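Local structure of ORF10 (Moritella marina, 6RIW) at residues N114-K127 with N216-F230. The protein probably extends acyl chains as the ketosynthase-chain length factor part of a polyunsaturated fatty acid synthase. Sequence-based numbering, arbitrary orientation.
Sequences NCGVILGNLSFPTK and NMMLAGAVSAADPMF
F230 and F124 form an edge-to-face pair, the edge of F230 directed at the face of F124, with ring centroids 4.8 Å apart and planes at 54°. F230 CE1 sits over the centre of the F124 ring; L122 CD2 covers the opposite face toward its rim, and A226 CB lies at its edge. P125 CD lies over the centre of a face of the F230 ring in a CH-pi contact, 3.9 Å from the centroid and almost on the normal. F230 CG stands anti to the backbone N (chi1 -170°), which swings the ring off its helix toward F124 and P125. An alanine here would remove the ring and would probably leave the F124 face and P125 CD without their aromatic partner. Beside the rings, D227 N donates an almost straight 2.8 Å bond to P125 O. D227 is the N-cap of the helix that F230 belongs to: its OD1 accepts from M229 N, which comes from above the carboxylate plane. D227 OD2 accepts a hydrogen bond from N130 and forms a salt bridge with R592. A water ties A225 O to K127 N and NZ, while K127 NZ also forms a salt bridge to D88.

Earlier in both segments, 115-120 and 217-224 pair as parallel strands. Their ladder includes L219 N to G116 O (2.8 Å) and G120 N to G221 O (2.8 Å). M218, bent at chi2 and chi3, folds SD over G116 CA (3.5 Å) and brings CE to I118 CG1. On the other face, C115 SG packs on M217 CG and V117 CG2 on L219 CB.

Within this thiolase-like ketosynthase domain, strands 189-193 and 259-270 flank the pair. Helix 198-211 covers the I118, M218, A220 and A222 face, and helix 88-104 meets L219 on the other, as in the layered core of the thiolase fold.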
loop_
_atom_site.group_PDB
_atom_site.type_symbol
_atom_site.label_atom_id
_atom_site.label_comp_id
_atom_site.label_asym_id
_atom_site.label_seq_id
_atom_site.Cartn_x
_atom_site.Cartn_y
_atom_site.Cartn_z
ATOM N N ASN A 114 1.787 18.251 16.957
ATOM C CA ASN A 114 2.992 17.434 16.907
ATOM C C ASN A 114 2.680 15.944 16.928
ATOM O O ASN A 114 3.455 15.152 17.474
ATOM C CB ASN A 114 3.914 17.825 18.063
ATOM C CG ASN A 114 4.391 19.245 17.931
ATOM O OD1 ASN A 114 4.084 20.091 18.765
ATOM N ND2 ASN A 114 5.096 19.530 16.851
ATOM N N CYS A 115 1.548 15.553 16.343
ATOM C CA CYS A 115 1.138 14.155 16.248
ATOM C C CYS A 115 1.146 13.726 14.783
ATOM O O CYS A 115 0.630 14.449 13.922
ATOM C CB CYS A 115 -0.261 13.958 16.832
ATOM S SG CYS A 115 -0.842 12.240 16.943
ATOM N N GLY A 116 1.741 12.568 14.501
ATOM C CA GLY A 116 1.723 11.987 13.176
ATOM C C GLY A 116 0.864 10.730 13.153
ATOM O O GLY A 116 0.267 10.341 14.157
ATOM N N VAL A 117 0.795 10.101 11.975
ATOM C CA VAL A 117 0.028 8.855 11.843
ATOM C C VAL A 117 0.690 7.960 10.799
ATOM O O VAL A 117 1.067 8.427 9.724
ATOM C CB VAL A 117 -1.458 9.107 11.505
ATOM C CG1 VAL A 117 -1.621 10.055 10.301
ATOM C CG2 VAL A 117 -2.196 7.768 11.287
ATOM N N ILE A 118 0.857 6.675 11.130
ATOM C CA ILE A 118 1.323 5.660 10.183
ATOM C C ILE A 118 0.256 4.576 10.088
ATOM O O ILE A 118 -0.142 3.996 11.105
ATOM C CB ILE A 118 2.692 5.070 10.589
ATOM C CG1 ILE A 118 3.747 6.181 10.621
ATOM C CG2 ILE A 118 3.114 3.983 9.605
ATOM C CD1 ILE A 118 5.103 5.732 11.196
ATOM N N LEU A 119 -0.201 4.284 8.865
ATOM C CA LEU A 119 -1.382 3.450 8.655
ATOM C C LEU A 119 -1.018 2.256 7.782
ATOM O O LEU A 119 -0.620 2.444 6.633
ATOM C CB LEU A 119 -2.495 4.263 7.975
ATOM C CG LEU A 119 -3.788 3.522 7.627
ATOM C CD1 LEU A 119 -4.562 3.250 8.907
ATOM C CD2 LEU A 119 -4.621 4.350 6.621
ATOM N N GLY A 120 -1.177 1.039 8.302
ATOM C CA GLY A 120 -1.080 -0.133 7.435
ATOM C C GLY A 120 -2.317 -0.241 6.548
ATOM O O GLY A 120 -3.445 -0.003 6.991
ATOM N N ASN A 121 -2.110 -0.608 5.275
ATOM C CA ASN A 121 -3.220 -0.565 4.323
ATOM C C ASN A 121 -2.909 -1.441 3.108
ATOM O O ASN A 121 -1.753 -1.554 2.698
ATOM C CB ASN A 121 -3.484 0.884 3.886
ATOM C CG ASN A 121 -4.748 1.036 3.067
ATOM O OD1 ASN A 121 -5.655 0.207 3.126
ATOM N ND2 ASN A 121 -4.805 2.104 2.272
ATOM N N LEU A 122 -3.953 -2.071 2.554
ATOM C CA LEU A 122 -3.839 -2.865 1.327
ATOM C C LEU A 122 -3.869 -1.969 0.094
ATOM O O LEU A 122 -4.623 -0.998 0.036
ATOM C CB LEU A 122 -5.006 -3.858 1.227
ATOM C CG LEU A 122 -4.986 -5.026 2.204
ATOM C CD1 LEU A 122 -6.361 -5.710 2.323
ATOM C CD2 LEU A 122 -3.912 -6.023 1.774
ATOM N N SER A 123 -3.066 -2.313 -0.914
ATOM C CA SER A 123 -3.122 -1.631 -2.202
ATOM C C SER A 123 -4.043 -2.350 -3.171
ATOM O O SER A 123 -3.668 -2.556 -4.327
ATOM C CB SER A 123 -1.709 -1.513 -2.785
ATOM O OG SER A 123 -0.943 -0.600 -2.020
ATOM N N PHE A 124 -5.233 -2.766 -2.717
ATOM C CA PHE A 124 -6.192 -3.511 -3.535
ATOM C C PHE A 124 -7.378 -2.638 -3.917
ATOM O O PHE A 124 -7.721 -1.702 -3.191
ATOM C CB PHE A 124 -6.765 -4.695 -2.758
ATOM C CG PHE A 124 -5.818 -5.848 -2.548
ATOM C CD1 PHE A 124 -4.595 -5.912 -3.181
ATOM C CD2 PHE A 124 -6.201 -6.881 -1.702
ATOM C CE1 PHE A 124 -3.760 -6.998 -2.973
ATOM C CE2 PHE A 124 -5.379 -7.969 -1.489
ATOM C CZ PHE A 124 -4.152 -8.026 -2.137
ATOM N N PRO A 125 -8.090 -2.982 -4.990
ATOM C CA PRO A 125 -9.373 -2.318 -5.276
ATOM C C PRO A 125 -10.288 -2.375 -4.060
ATOM O O PRO A 125 -10.269 -3.342 -3.297
ATOM C CB PRO A 125 -9.951 -3.135 -6.432
ATOM C CG PRO A 125 -8.688 -3.704 -7.161
ATOM C CD PRO A 125 -7.696 -3.955 -6.025
ATOM N N THR A 126 -11.110 -1.345 -3.911
ATOM C CA THR A 126 -12.130 -1.313 -2.871
ATOM C C THR A 126 -13.506 -1.390 -3.513
ATOM O O THR A 126 -13.662 -1.322 -4.738
ATOM C CB THR A 126 -12.038 -0.049 -2.011
ATOM O OG1 THR A 126 -12.393 1.092 -2.802
ATOM C CG2 THR A 126 -10.625 0.132 -1.402
ATOM N N LYS A 127 -14.534 -1.513 -2.666
ATOM C CA LYS A 127 -15.878 -1.579 -3.224
ATOM C C LYS A 127 -16.230 -0.286 -3.952
ATOM O O LYS A 127 -16.940 -0.323 -4.966
ATOM C CB LYS A 127 -16.893 -1.891 -2.115
ATOM C CG LYS A 127 -16.626 -3.228 -1.411
ATOM C CD LYS A 127 -17.783 -3.570 -0.436
ATOM C CE LYS A 127 -17.812 -2.567 0.733
ATOM N NZ LYS A 127 -16.589 -2.630 1.633
ATOM N N ASN A 216 5.841 14.156 18.887
ATOM C CA ASN A 216 5.639 13.994 20.326
ATOM C C ASN A 216 4.459 13.095 20.653
ATOM O O ASN A 216 4.292 12.706 21.812
ATOM C CB ASN A 216 5.452 15.361 20.998
ATOM C CG ASN A 216 6.682 16.239 20.861
ATOM O OD1 ASN A 216 7.815 15.744 20.811
ATOM N ND2 ASN A 216 6.465 17.544 20.768
ATOM N N MET A 217 3.658 12.741 19.652
ATOM C CA MET A 217 2.599 11.759 19.763
ATOM C C MET A 217 2.487 11.106 18.395
ATOM O O MET A 217 2.772 11.745 17.373
ATOM C CB MET A 217 1.273 12.422 20.182
ATOM C CG MET A 217 0.129 11.468 20.510
ATOM S SD MET A 217 -1.346 12.363 21.099
ATOM C CE MET A 217 -0.784 14.071 21.048
ATOM N N MET A 218 2.117 9.826 18.375
ATOM C CA MET A 218 1.880 9.148 17.104
ATOM C C MET A 218 0.609 8.312 17.170
ATOM O O MET A 218 0.357 7.623 18.165
ATOM C CB MET A 218 3.054 8.230 16.707
ATOM C CG MET A 218 4.313 8.954 16.239
ATOM S SD MET A 218 4.098 9.908 14.725
ATOM C CE MET A 218 3.809 8.582 13.514
ATOM N N LEU A 219 -0.174 8.354 16.091
ATOM C CA LEU A 219 -1.201 7.350 15.825
ATOM C C LEU A 219 -0.587 6.230 14.993
ATOM O O LEU A 219 0.144 6.487 14.026
ATOM C CB LEU A 219 -2.382 7.964 15.068
ATOM C CG LEU A 219 -3.349 8.881 15.817
ATOM C CD1 LEU A 219 -4.351 9.464 14.843
ATOM C CD2 LEU A 219 -4.076 8.119 16.889
ATOM N N ALA A 220 -0.843 4.993 15.386
ATOM C CA ALA A 220 -0.382 3.859 14.603
ATOM C C ALA A 220 -1.509 2.842 14.521
ATOM O O ALA A 220 -2.114 2.482 15.535
ATOM C CB ALA A 220 0.878 3.212 15.198
ATOM N N GLY A 221 -1.769 2.357 13.325
ATOM C CA GLY A 221 -2.893 1.472 13.152
ATOM C C GLY A 221 -2.892 0.903 11.757
ATOM O O GLY A 221 -1.891 0.989 11.044
ATOM N N ALA A 222 -4.028 0.316 11.380
ATOM C CA ALA A 222 -4.153 -0.314 10.071
ATOM C C ALA A 222 -5.622 -0.489 9.727
ATOM O O ALA A 222 -6.493 -0.462 10.598
ATOM C CB ALA A 222 -3.439 -1.668 10.021
ATOM N N VAL A 223 -5.875 -0.705 8.441
ATOM C CA VAL A 223 -7.217 -0.908 7.913
ATOM C C VAL A 223 -7.099 -1.951 6.815
ATOM O O VAL A 223 -6.091 -2.002 6.091
ATOM C CB VAL A 223 -7.845 0.415 7.409
ATOM C CG1 VAL A 223 -6.999 1.021 6.285
ATOM C CG2 VAL A 223 -9.281 0.191 6.917
ATOM N N SER A 224 -8.082 -2.846 6.771
ATOM C CA SER A 224 -8.223 -3.874 5.748
ATOM C C SER A 224 -9.662 -3.745 5.259
ATOM O O SER A 224 -10.595 -4.178 5.949
ATOM C CB SER A 224 -7.929 -5.264 6.333
ATOM O OG SER A 224 -8.429 -6.305 5.510
ATOM N N ALA A 225 -9.851 -3.126 4.089
ATOM C CA ALA A 225 -11.193 -2.918 3.527
ATOM C C ALA A 225 -11.170 -3.051 2.009
ATOM O O ALA A 225 -11.822 -2.287 1.280
ATOM C CB ALA A 225 -11.750 -1.549 3.916
ATOM N N ALA A 226 -10.394 -4.002 1.513
ATOM C CA ALA A 226 -10.398 -4.293 0.087
ATOM C C ALA A 226 -11.724 -4.924 -0.337
ATOM O O ALA A 226 -12.460 -5.498 0.471
ATOM C CB ALA A 226 -9.248 -5.249 -0.248
ATOM N N ASP A 227 -11.999 -4.847 -1.637
ATOM C CA ASP A 227 -13.128 -5.527 -2.252
ATOM C C ASP A 227 -13.068 -7.004 -1.883
ATOM O O ASP A 227 -12.136 -7.716 -2.279
ATOM C CB ASP A 227 -13.093 -5.330 -3.778
ATOM C CG ASP A 227 -14.187 -6.107 -4.511
ATOM O OD1 ASP A 227 -15.047 -6.729 -3.852
ATOM O OD2 ASP A 227 -14.182 -6.083 -5.763
ATOM N N PRO A 228 -14.032 -7.492 -1.094
ATOM C CA PRO A 228 -14.007 -8.909 -0.696
ATOM C C PRO A 228 -13.955 -9.888 -1.855
ATOM O O PRO A 228 -13.371 -10.975 -1.702
ATOM C CB PRO A 228 -15.306 -9.063 0.116
ATOM C CG PRO A 228 -15.564 -7.664 0.670
ATOM C CD PRO A 228 -15.129 -6.737 -0.457
ATOM N N MET A 229 -14.535 -9.551 -3.016
ATOM C CA MET A 229 -14.434 -10.460 -4.154
ATOM C C MET A 229 -12.992 -10.585 -4.627
ATOM O O MET A 229 -12.536 -11.687 -4.965
ATOM C CB MET A 229 -15.330 -10.000 -5.306
ATOM C CG MET A 229 -15.231 -10.928 -6.512
ATOM S SD MET A 229 -16.085 -10.323 -7.979
ATOM C CE MET A 229 -17.768 -10.440 -7.393
ATOM N N PHE A 230 -12.254 -9.470 -4.632
ATOM C CA PHE A 230 -10.845 -9.498 -5.006
ATOM C C PHE A 230 -10.037 -10.318 -4.015
ATOM O O PHE A 230 -9.170 -11.112 -4.414
ATOM C CB PHE A 230 -10.308 -8.065 -5.073
ATOM C CG PHE A 230 -8.929 -7.948 -5.678
ATOM C CD1 PHE A 230 -7.793 -8.046 -4.884
ATOM C CD2 PHE A 230 -8.781 -7.712 -7.037
ATOM C CE1 PHE A 230 -6.512 -7.938 -5.443
ATOM C CE2 PHE A 230 -7.518 -7.590 -7.611
ATOM C CZ PHE A 230 -6.381 -7.710 -6.809
HETATM O O HOH W 1 3.540 18.596 21.496
HETATM O O HOH W 2 -7.700 -1.879 2.644
HETATM O O HOH W 3 -14.227 -1.496 0.312
#